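Local coordinates for protein-arginine-phosphatase (Geobacillus stearothermophilus, PDB 4PIC), which removes the phosphate group from phosphoarginine residues of proteins, probably counteracting the arginine kinase McsB, at residues A[76-87]-A[100-108]; A[6-17]-A[63-73]. All blocks are in the same frame, centred on the assembly; numbering follows the deposited sequence.

Contact 1: residues A[76-87]-A[100-108]; sequences ATHVLAMTSGHK and KTFTLKQFV
Val79, Leu80 and Ala81 pair in parallel with Thr101, Phe102 and Thr103, and the two short strands run at 32° to each other. They are the two strands of a beta-alpha-beta unit in the low molecular weight phosphatase fold, and helix 84-93 lies between them in the chain. Val79 N donates to Lys100 O, and Phe102 N to Val79 O. Ala81 N then donates to Phe102 O, and Leu104 N to Ala81 O at 2.9 Å, which carries the pairing into the first turn of the next helix. Leu80 lies on the same face as Phe102. Its CD2 meets CB of Phe107 at 3.9 Å, and its CD1 touches CD1 of Leu104. Helix 123-150 packs against Leu104 and Phe107 on this side. The His78 ring approaches the end of the Phe107 ring, CD2 to CZ 3.4 Å, with the planes 63° apart. On the other face Val79 and Thr101 lie side by side. The chain of Lys87 passes over Thr101 and Thr103, and its CD reaches OE1 of Gln106 at 3.2 Å. At the start of the pair, Lys100 has CG between its backbone N and carbonyl carbon (chi1 64°). From there the extended chain runs along Thr77 O, and NZ donates to Ala76 O at 2.8 Å. The same NZ also bonds Ile73 O, so one ammonium group serves two carbonyls at the end of helix 70-75. A methionine in its place would probably leave both carbonyls without this donor. Thr103 OG1 bonds Asp112 OD2 and also takes part in a capping box: Gln106 N donates to Thr103 OG1, and Thr103 N returns a bond to Gln106 OE1 at 3.0 Å.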
loop_
_atom_site.group_PDB
_atom_site.type_symbol
_atom_site.label_atom_id
_atom_site.label_comp_id
_atom_site.label_asym_id
_atom_site.label_seq_id
_atom_site.Cartn_x
_atom_site.Cartn_y
_atom_site.Cartn_z
ATOM N N ALA A 76 -9.570 -6.282 15.426
ATOM C CA ALA A 76 -9.285 -5.030 16.123
ATOM C C ALA A 76 -10.526 -4.318 16.649
ATOM O O ALA A 76 -11.558 -4.271 15.979
ATOM C CB ALA A 76 -8.503 -4.100 15.198
ATOM N N THR A 77 -10.420 -3.772 17.861
ATOM C CA THR A 77 -11.380 -2.784 18.319
ATOM C C THR A 77 -10.934 -1.400 17.854
ATOM O O THR A 77 -11.754 -0.509 17.636
ATOM C CB THR A 77 -11.533 -2.793 19.851
ATOM O OG1 THR A 77 -10.269 -2.504 20.466
ATOM C CG2 THR A 77 -12.019 -4.159 20.330
ATOM N N HIS A 78 -9.621 -1.223 17.711
ATOM C CA HIS A 78 -9.061 0.047 17.248
ATOM C C HIS A 78 -7.902 -0.234 16.319
ATOM O O HIS A 78 -6.989 -0.992 16.680
ATOM C CB HIS A 78 -8.532 0.883 18.419
ATOM C CG HIS A 78 -9.562 1.181 19.460
ATOM N ND1 HIS A 78 -10.077 0.214 20.294
ATOM C CD2 HIS A 78 -10.166 2.341 19.808
ATOM C CE1 HIS A 78 -10.964 0.763 21.105
ATOM N NE2 HIS A 78 -11.034 2.055 20.835
ATOM N N VAL A 79 -7.940 0.373 15.139
ATOM C CA VAL A 79 -6.846 0.276 14.188
ATOM C C VAL A 79 -6.141 1.610 14.223
ATOM O O VAL A 79 -6.720 2.641 13.878
ATOM C CB VAL A 79 -7.352 -0.027 12.773
ATOM C CG1 VAL A 79 -6.168 -0.156 11.811
ATOM C CG2 VAL A 79 -8.199 -1.304 12.778
ATOM N N LEU A 80 -4.898 1.593 14.685
ATOM C CA LEU A 80 -4.154 2.817 14.924
ATOM C C LEU A 80 -3.004 2.906 13.934
ATOM O O LEU A 80 -1.989 2.204 14.047
ATOM C CB LEU A 80 -3.666 2.892 16.381
ATOM C CG LEU A 80 -4.794 2.858 17.416
ATOM C CD1 LEU A 80 -4.250 2.951 18.854
ATOM C CD2 LEU A 80 -5.781 3.984 17.152
ATOM N N ALA A 81 -3.191 3.770 12.949
ATOM C CA ALA A 81 -2.244 3.935 11.866
ATOM C C ALA A 81 -1.095 4.849 12.279
ATOM O O ALA A 81 -1.268 5.769 13.075
ATOM C CB ALA A 81 -2.955 4.507 10.630
HETATM N N MSE A 82 0.078 4.619 11.702
HETATM C CA MSE A 82 1.231 5.456 12.015
HETATM C C MSE A 82 1.115 6.846 11.392
HETATM O O MSE A 82 1.657 7.816 11.920
HETATM C CB MSE A 82 2.543 4.772 11.583
HETATM C CG MSE A 82 2.853 3.452 12.316
HETATM SE SE MSE A 82 3.136 3.594 14.233
HETATM C CE MSE A 82 1.314 3.512 14.847
ATOM N N THR A 83 0.431 6.934 10.255
ATOM C CA THR A 83 0.324 8.191 9.512
ATOM C C THR A 83 -1.080 8.331 8.946
ATOM O O THR A 83 -1.795 7.341 8.828
ATOM C CB THR A 83 1.304 8.231 8.310
ATOM O OG1 THR A 83 0.868 7.310 7.299
ATOM C CG2 THR A 83 2.729 7.894 8.732
ATOM N N SER A 84 -1.455 9.544 8.552
ATOM C CA SER A 84 -2.738 9.750 7.884
ATOM C C SER A 84 -2.818 9.005 6.548
ATOM O O SER A 84 -3.879 8.474 6.188
ATOM C CB SER A 84 -3.039 11.242 7.705
ATOM O OG SER A 84 -2.043 11.878 6.934
ATOM N N GLY A 85 -1.698 8.942 5.829
ATOM C CA GLY A 85 -1.633 8.196 4.583
ATOM C C GLY A 85 -2.012 6.748 4.799
ATOM O O GLY A 85 -2.775 6.170 4.028
ATOM N N HIS A 86 -1.495 6.155 5.872
ATOM C CA HIS A 86 -1.845 4.774 6.181
ATOM C C HIS A 86 -3.318 4.669 6.549
ATOM O O HIS A 86 -4.003 3.735 6.121
ATOM C CB HIS A 86 -0.991 4.241 7.329
ATOM C CG HIS A 86 0.431 3.980 6.948
ATOM N ND1 HIS A 86 1.488 4.629 7.545
ATOM C CD2 HIS A 86 0.970 3.133 6.037
ATOM C CE1 HIS A 86 2.621 4.203 7.008
ATOM N NE2 HIS A 86 2.333 3.292 6.098
ATOM N N LYS A 87 -3.797 5.602 7.369
ATOM C CA LYS A 87 -5.212 5.635 7.720
ATOM C C LYS A 87 -6.078 5.681 6.467
ATOM O O LYS A 87 -7.031 4.905 6.329
ATOM C CB LYS A 87 -5.521 6.829 8.619
ATOM C CG LYS A 87 -7.001 6.924 8.994
ATOM C CD LYS A 87 -7.291 8.164 9.816
ATOM C CE LYS A 87 -8.731 8.616 9.635
ATOM N NZ LYS A 87 -9.006 8.913 8.200
ATOM N N LYS A 100 -13.434 2.811 13.227
ATOM C CA LYS A 100 -12.478 2.392 14.252
ATOM C C LYS A 100 -11.027 2.558 13.818
ATOM O O LYS A 100 -10.120 2.067 14.494
ATOM C CB LYS A 100 -12.729 0.948 14.679
ATOM C CG LYS A 100 -12.511 -0.092 13.590
ATOM C CD LYS A 100 -12.773 -1.486 14.151
ATOM C CE LYS A 100 -12.818 -2.527 13.059
ATOM N NZ LYS A 100 -13.027 -3.869 13.645
ATOM N N THR A 101 -10.807 3.260 12.711
ATOM C CA THR A 101 -9.446 3.482 12.225
ATOM C C THR A 101 -9.067 4.937 12.432
ATOM O O THR A 101 -9.797 5.842 12.028
ATOM C CB THR A 101 -9.328 3.115 10.741
ATOM O OG1 THR A 101 -9.708 1.744 10.585
ATOM C CG2 THR A 101 -7.894 3.272 10.254
ATOM N N PHE A 102 -7.941 5.164 13.100
ATOM C CA PHE A 102 -7.496 6.512 13.416
ATOM C C PHE A 102 -5.996 6.512 13.240
ATOM O O PHE A 102 -5.387 5.451 13.265
ATOM C CB PHE A 102 -7.748 6.832 14.900
ATOM C CG PHE A 102 -9.143 6.537 15.391
ATOM C CD1 PHE A 102 -10.080 7.550 15.487
ATOM C CD2 PHE A 102 -9.493 5.258 15.798
ATOM C CE1 PHE A 102 -11.360 7.287 15.955
ATOM C CE2 PHE A 102 -10.768 4.989 16.268
ATOM C CZ PHE A 102 -11.700 6.000 16.339
ATOM N N THR A 103 -5.382 7.685 13.119
ATOM C CA THR A 103 -3.941 7.750 13.375
ATOM C C THR A 103 -3.758 7.651 14.878
ATOM O O THR A 103 -4.627 8.067 15.648
ATOM C CB THR A 103 -3.275 9.047 12.875
ATOM O OG1 THR A 103 -3.829 10.177 13.566
ATOM C CG2 THR A 103 -3.463 9.203 11.369
ATOM N N LEU A 104 -2.637 7.093 15.311
ATOM C CA LEU A 104 -2.354 7.025 16.735
ATOM C C LEU A 104 -2.428 8.417 17.378
ATOM O O LEU A 104 -3.019 8.582 18.441
ATOM C CB LEU A 104 -0.983 6.385 16.955
ATOM C CG LEU A 104 -0.406 6.418 18.356
ATOM C CD1 LEU A 104 -1.309 5.713 19.366
ATOM C CD2 LEU A 104 0.989 5.784 18.329
ATOM N N LYS A 105 -1.862 9.408 16.702
ATOM C CA LYS A 105 -1.850 10.780 17.195
ATOM C C LYS A 105 -3.253 11.352 17.374
ATOM O O LYS A 105 -3.560 11.943 18.413
ATOM C CB LYS A 105 -1.033 11.667 16.256
ATOM C CG LYS A 105 -0.984 13.133 16.663
ATOM C CD LYS A 105 -0.193 13.308 17.953
ATOM C CE LYS A 105 0.096 14.779 18.237
ATOM N NZ LYS A 105 0.975 14.968 19.433
ATOM N N GLN A 106 -4.107 11.181 16.368
ATOM C CA GLN A 106 -5.460 11.727 16.456
ATOM C C GLN A 106 -6.248 11.050 17.570
ATOM O O GLN A 106 -7.007 11.703 18.288
ATOM C CB GLN A 106 -6.195 11.639 15.108
ATOM C CG GLN A 106 -6.896 10.316 14.831
ATOM C CD GLN A 106 -7.754 10.350 13.569
ATOM O OE1 GLN A 106 -7.338 9.885 12.506
ATOM N NE2 GLN A 106 -8.962 10.900 13.690
ATOM N N PHE A 107 -6.034 9.749 17.754
ATOM C CA PHE A 107 -6.804 9.006 18.741
ATOM C C PHE A 107 -6.502 9.407 20.184
ATOM O O PHE A 107 -7.399 9.407 21.044
ATOM C CB PHE A 107 -6.592 7.504 18.572
ATOM C CG PHE A 107 -7.440 6.686 19.489
ATOM C CD1 PHE A 107 -8.811 6.617 19.303
ATOM C CD2 PHE A 107 -6.874 5.992 20.544
ATOM C CE1 PHE A 107 -9.602 5.869 20.148
ATOM C CE2 PHE A 107 -7.661 5.240 21.400
ATOM C CZ PHE A 107 -9.030 5.181 21.203
ATOM N N VAL A 108 -5.248 9.745 20.467
ATOM C CA VAL A 108 -4.893 10.091 21.838
ATOM C C VAL A 108 -4.788 11.598 22.094
ATOM O O VAL A 108 -4.762 12.016 23.246
ATOM C CB VAL A 108 -3.594 9.396 22.290
ATOM C CG1 VAL A 108 -3.742 7.881 22.231
ATOM C CG2 VAL A 108 -2.448 9.840 21.419
HETATM O O HOH W 1 -0.070 9.142 14.249
#

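Contact 2: residues A[6-17]-A[63-73]. With PO4 (phosphate ion), chain C.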
loop_
_atom_site.group_PDB
_atom_site.type_symbol
_atom_site.label_atom_id
_atom_site.label_comp_id
_atom_site.label_asym_id
_atom_site.label_seq_id
_atom_site.Cartn_x
_atom_site.Cartn_y
_atom_site.Cartn_z
ATOM N N LEU A 6 -4.569 -2.679 17.030
ATOM C CA LEU A 6 -3.807 -3.061 15.851
ATOM C C LEU A 6 -3.048 -1.852 15.316
ATOM O O LEU A 6 -3.651 -0.874 14.878
ATOM C CB LEU A 6 -4.763 -3.585 14.777
ATOM C CG LEU A 6 -4.089 -4.008 13.475
ATOM C CD1 LEU A 6 -3.226 -5.230 13.710
ATOM C CD2 LEU A 6 -5.125 -4.273 12.390
ATOM N N PHE A 7 -1.721 -1.904 15.379
ATOM C CA PHE A 7 -0.907 -0.814 14.837
ATOM C C PHE A 7 -0.512 -1.135 13.405
ATOM O O PHE A 7 -0.177 -2.275 13.104
ATOM C CB PHE A 7 0.367 -0.601 15.650
ATOM C CG PHE A 7 0.132 -0.082 17.039
ATOM C CD1 PHE A 7 -0.322 1.215 17.239
ATOM C CD2 PHE A 7 0.404 -0.870 18.143
ATOM C CE1 PHE A 7 -0.519 1.707 18.527
ATOM C CE2 PHE A 7 0.213 -0.380 19.433
ATOM C CZ PHE A 7 -0.243 0.907 19.618
ATOM N N VAL A 8 -0.553 -0.136 12.531
ATOM C CA VAL A 8 -0.339 -0.379 11.102
ATOM C C VAL A 8 0.631 0.616 10.445
ATOM O O VAL A 8 0.490 1.824 10.618
ATOM C CB VAL A 8 -1.679 -0.339 10.336
ATOM C CG1 VAL A 8 -1.438 -0.598 8.842
ATOM C CG2 VAL A 8 -2.663 -1.356 10.897
ATOM N N CYS A 9 1.620 0.104 9.705
ATOM C CA CYS A 9 2.426 0.913 8.787
ATOM C C CYS A 9 2.470 0.180 7.456
ATOM O O CYS A 9 1.547 -0.558 7.163
ATOM C CB CYS A 9 3.820 1.242 9.338
ATOM S SG CYS A 9 4.896 -0.152 9.727
ATOM N N THR A 10 3.511 0.356 6.646
ATOM C CA THR A 10 3.525 -0.319 5.345
ATOM C C THR A 10 4.201 -1.676 5.419
ATOM O O THR A 10 3.581 -2.701 5.097
ATOM C CB THR A 10 4.148 0.540 4.229
ATOM O OG1 THR A 10 3.376 1.740 4.091
ATOM C CG2 THR A 10 4.161 -0.218 2.886
ATOM N N GLY A 11 5.468 -1.697 5.830
ATOM C CA GLY A 11 6.248 -2.924 5.803
ATOM C C GLY A 11 6.162 -3.756 7.073
ATOM O O GLY A 11 6.592 -4.913 7.085
ATOM N N ASN A 12 5.598 -3.174 8.135
ATOM C CA ASN A 12 5.497 -3.830 9.442
ATOM C C ASN A 12 6.862 -4.333 9.918
ATOM O O ASN A 12 6.974 -5.445 10.448
ATOM C CB ASN A 12 4.482 -4.973 9.392
ATOM C CG ASN A 12 4.132 -5.522 10.767
ATOM O OD1 ASN A 12 3.990 -6.743 10.937
ATOM N ND2 ASN A 12 3.979 -4.637 11.757
ATOM N N THR A 13 7.893 -3.513 9.713
ATOM C CA THR A 13 9.240 -3.825 10.221
ATOM C C THR A 13 9.808 -2.703 11.087
ATOM O O THR A 13 10.724 -2.931 11.877
ATOM C CB THR A 13 10.266 -4.122 9.099
ATOM O OG1 THR A 13 10.357 -2.998 8.217
ATOM C CG2 THR A 13 9.867 -5.362 8.310
ATOM N N CYS A 14 9.262 -1.498 10.949
ATOM C CA CYS A 14 9.841 -0.344 11.623
ATOM C C CYS A 14 8.897 0.330 12.630
ATOM O O CYS A 14 8.934 0.008 13.816
ATOM C CB CYS A 14 10.427 0.616 10.586
ATOM S SG CYS A 14 11.721 -0.197 9.592
ATOM N N ARG A 15 8.037 1.241 12.186
ATOM C CA ARG A 15 7.214 1.973 13.149
ATOM C C ARG A 15 6.169 1.126 13.863
ATOM O O ARG A 15 6.105 1.148 15.086
ATOM C CB ARG A 15 6.553 3.206 12.526
ATOM C CG ARG A 15 7.547 4.313 12.172
ATOM C CD ARG A 15 6.861 5.427 11.406
ATOM N NE ARG A 15 6.550 5.033 10.036
ATOM C CZ ARG A 15 6.153 5.878 9.094
ATOM N NH1 ARG A 15 6.024 7.169 9.375
ATOM N NH2 ARG A 15 5.903 5.434 7.873
ATOM N N SER A 16 5.342 0.385 13.136
ATOM C CA SER A 16 4.281 -0.353 13.830
ATOM C C SER A 16 4.788 -1.430 14.802
ATOM O O SER A 16 4.191 -1.603 15.857
ATOM C CB SER A 16 3.172 -0.866 12.889
ATOM O OG SER A 16 3.654 -1.748 11.892
ATOM N N PRO A 17 5.895 -2.125 14.480
ATOM C CA PRO A 17 6.413 -3.047 15.501
ATOM C C PRO A 17 6.935 -2.330 16.738
ATOM O O PRO A 17 6.829 -2.862 17.853
ATOM C CB PRO A 17 7.555 -3.770 14.785
ATOM C CG PRO A 17 7.179 -3.690 13.336
ATOM C CD PRO A 17 6.557 -2.339 13.178
ATOM N N HIS A 63 9.340 -10.235 17.081
ATOM C CA HIS A 63 8.421 -9.700 16.089
ATOM C C HIS A 63 8.545 -10.480 14.793
ATOM O O HIS A 63 9.659 -10.758 14.335
ATOM C CB HIS A 63 8.694 -8.226 15.796
ATOM C CG HIS A 63 7.843 -7.680 14.690
ATOM N ND1 HIS A 63 6.495 -7.443 14.841
ATOM C CD2 HIS A 63 8.139 -7.372 13.404
ATOM C CE1 HIS A 63 6.000 -6.992 13.701
ATOM N NE2 HIS A 63 6.977 -6.935 12.817
ATOM N N ARG A 64 7.396 -10.824 14.213
ATOM C CA ARG A 64 7.326 -11.367 12.856
ATOM C C ARG A 64 6.382 -10.489 12.061
ATOM O O ARG A 64 5.233 -10.310 12.463
ATOM C CB ARG A 64 6.741 -12.783 12.852
ATOM C CG ARG A 64 7.141 -13.666 14.015
ATOM C CD ARG A 64 8.356 -14.499 13.679
ATOM N NE ARG A 64 9.461 -13.673 13.204
ATOM C CZ ARG A 64 10.737 -14.029 13.250
ATOM N NH1 ARG A 64 11.083 -15.203 13.758
ATOM N NH2 ARG A 64 11.670 -13.205 12.796
ATOM N N SER A 65 6.845 -9.962 10.929
ATOM C CA SER A 65 5.995 -9.093 10.113
ATOM C C SER A 65 4.778 -9.839 9.570
ATOM O O SER A 65 4.830 -11.056 9.348
ATOM C CB SER A 65 6.789 -8.470 8.969
ATOM O OG SER A 65 7.172 -9.431 7.996
ATOM N N SER A 66 3.677 -9.111 9.402
ATOM C CA SER A 66 2.433 -9.673 8.888
ATOM C C SER A 66 1.820 -8.713 7.883
ATOM O O SER A 66 1.798 -7.505 8.107
ATOM C CB SER A 66 1.415 -9.882 10.014
ATOM O OG SER A 66 1.972 -10.570 11.115
ATOM N N GLN A 67 1.323 -9.256 6.777
ATOM C CA GLN A 67 0.489 -8.482 5.866
ATOM C C GLN A 67 -0.885 -8.247 6.485
ATOM O O GLN A 67 -1.544 -9.188 6.939
ATOM C CB GLN A 67 0.344 -9.224 4.534
ATOM C CG GLN A 67 -0.722 -8.663 3.599
ATOM C CD GLN A 67 -0.424 -7.249 3.141
ATOM O OE1 GLN A 67 0.673 -6.960 2.656
ATOM N NE2 GLN A 67 -1.409 -6.361 3.287
ATOM N N LEU A 68 -1.318 -6.991 6.493
ATOM C CA LEU A 68 -2.641 -6.611 6.957
ATOM C C LEU A 68 -3.735 -7.249 6.113
ATOM O O LEU A 68 -3.769 -7.082 4.890
ATOM C CB LEU A 68 -2.791 -5.091 6.928
ATOM C CG LEU A 68 -4.159 -4.544 7.317
ATOM C CD1 LEU A 68 -4.483 -4.915 8.759
ATOM C CD2 LEU A 68 -4.198 -3.031 7.138
ATOM N N LYS A 69 -4.630 -7.967 6.779
ATOM C CA LYS A 69 -5.730 -8.645 6.109
ATOM C C LYS A 69 -7.048 -8.362 6.805
ATOM O O LYS A 69 -7.068 -7.855 7.927
ATOM C CB LYS A 69 -5.466 -10.153 6.052
ATOM C CG LYS A 69 -4.267 -10.533 5.200
ATOM C CD LYS A 69 -4.320 -11.992 4.773
ATOM C CE LYS A 69 -3.399 -12.258 3.592
ATOM N NZ LYS A 69 -1.970 -11.993 3.923
ATOM N N LYS A 70 -8.146 -8.695 6.128
ATOM C CA LYS A 70 -9.495 -8.551 6.656
ATOM C C LYS A 70 -9.609 -9.087 8.085
ATOM O O LYS A 70 -10.245 -8.477 8.942
ATOM C CB LYS A 70 -10.467 -9.284 5.722
ATOM C CG LYS A 70 -11.881 -9.433 6.238
ATOM C CD LYS A 70 -12.573 -8.091 6.335
ATOM C CE LYS A 70 -14.059 -8.274 6.636
ATOM N NZ LYS A 70 -14.700 -7.003 7.065
ATOM N N GLU A 71 -8.954 -10.211 8.336
ATOM C CA GLU A 71 -9.006 -10.859 9.634
ATOM C C GLU A 71 -8.460 -9.969 10.755
ATOM O O GLU A 71 -8.980 -9.986 11.868
ATOM C CB GLU A 71 -8.262 -12.194 9.581
ATOM C CG GLU A 71 -8.982 -13.290 8.776
ATOM C CD GLU A 71 -9.204 -12.938 7.300
ATOM O OE1 GLU A 71 -8.270 -12.422 6.641
ATOM O OE2 GLU A 71 -10.327 -13.174 6.800
ATOM N N HIS A 72 -7.421 -9.189 10.462
ATOM C CA HIS A 72 -6.863 -8.268 11.460
ATOM C C HIS A 72 -7.836 -7.134 11.720
ATOM O O HIS A 72 -7.979 -6.662 12.849
ATOM C CB HIS A 72 -5.566 -7.624 10.965
ATOM C CG HIS A 72 -4.433 -8.572 10.769
ATOM N ND1 HIS A 72 -3.971 -8.920 9.518
ATOM C CD2 HIS A 72 -3.630 -9.204 11.657
ATOM C CE1 HIS A 72 -2.945 -9.744 9.643
ATOM N NE2 HIS A 72 -2.717 -9.930 10.931
ATOM N N ILE A 73 -8.469 -6.660 10.656
ATOM C CA ILE A 73 -9.439 -5.581 10.742
ATOM C C ILE A 73 -10.624 -5.985 11.620
ATOM O O ILE A 73 -11.056 -5.220 12.489
ATOM C CB ILE A 73 -9.933 -5.179 9.340
ATOM C CG1 ILE A 73 -8.769 -4.660 8.489
ATOM C CG2 ILE A 73 -11.063 -4.159 9.428
ATOM C CD1 ILE A 73 -8.161 -3.362 8.997
HETATM P P PO4 C . 6.842 2.150 6.270
HETATM O O1 PO4 C . 6.847 0.644 6.346
HETATM O O2 PO4 C . 7.132 2.586 4.855
HETATM O O3 PO4 C . 5.522 2.683 6.717
HETATM O O4 PO4 C . 7.957 2.656 7.152
#
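Asn12 meets the segment 63-73 through both its backbone and its side chain, and this is the tightly packed part of the contact. Its CG is anti to the backbone N (chi1 -169°), which carries OD1 to the backbone of Ser66. Ser66 N donates to OD1 at 2.8 Å, in the carbonyl plane and on a lone pair. The amide nitrogen ND2 bonds Ser35 OG, so both ends of the buried amide are held. His63 NE2 donates to Asn12 O at 2.8 Å, from 33° out of the carbonyl plane. Pro17 CG sits over one face of the same His63 ring, 3.6 Å from its centroid, in a CH-pi contact. The amide of Asn12 stands nearly upright to that ring, the planes 79° apart. Further along, the contact is apolar: Leu6 CD2 touches Leu68 CD1 and His72 CB, both at 3.7 Å, while Val8 CG1 meets Leu68 CD2. Phe39 of the second subunit packs on Leu68. Toward solvent the contact loosens: partly exposed Thr13 brings CG2 only to 4.4 Å from Ser65 CB. The segment 6-17 carries the nucleophile Cys9 and the P-loop of this phosphatase family. A phosphate ion, probably from the crystallisation liquor, occupies the loop, a place consistent with that of the substrate phosphoryl group. Gly11 N donates to its O1 at 2.8 Å, and Thr10 N and Arg15 NH2 donate to its O3. The bonds to Asn12 probably act from the second shell, steadying the back of the loop while these donors hold the anion.

Overall arrangement
Contact 1 and contact 2 meet on neighbouring strands of one parallel sheet, 78-81 and 3-9, with their centres about 12 Å apart. Helix 70-75 leads from contact 2 into strand 78-81, and the bond of Lys100 NZ to Ile73 O, 2.7 Å, ties the two. A second link lies beside the phosphate site. His86 NE2 is 2.7 Å from Thr10 OG1, a probable hydrogen bond, and Thr83 CG2 packs on Arg15 NH1 at 3.4 Å. The side chain of Met82 also comes within about 4 Å of that of the nucleophile Cys9. Contact 1 thus borders the phosphate-binding loop on one side, while 63-73 packs against it from another.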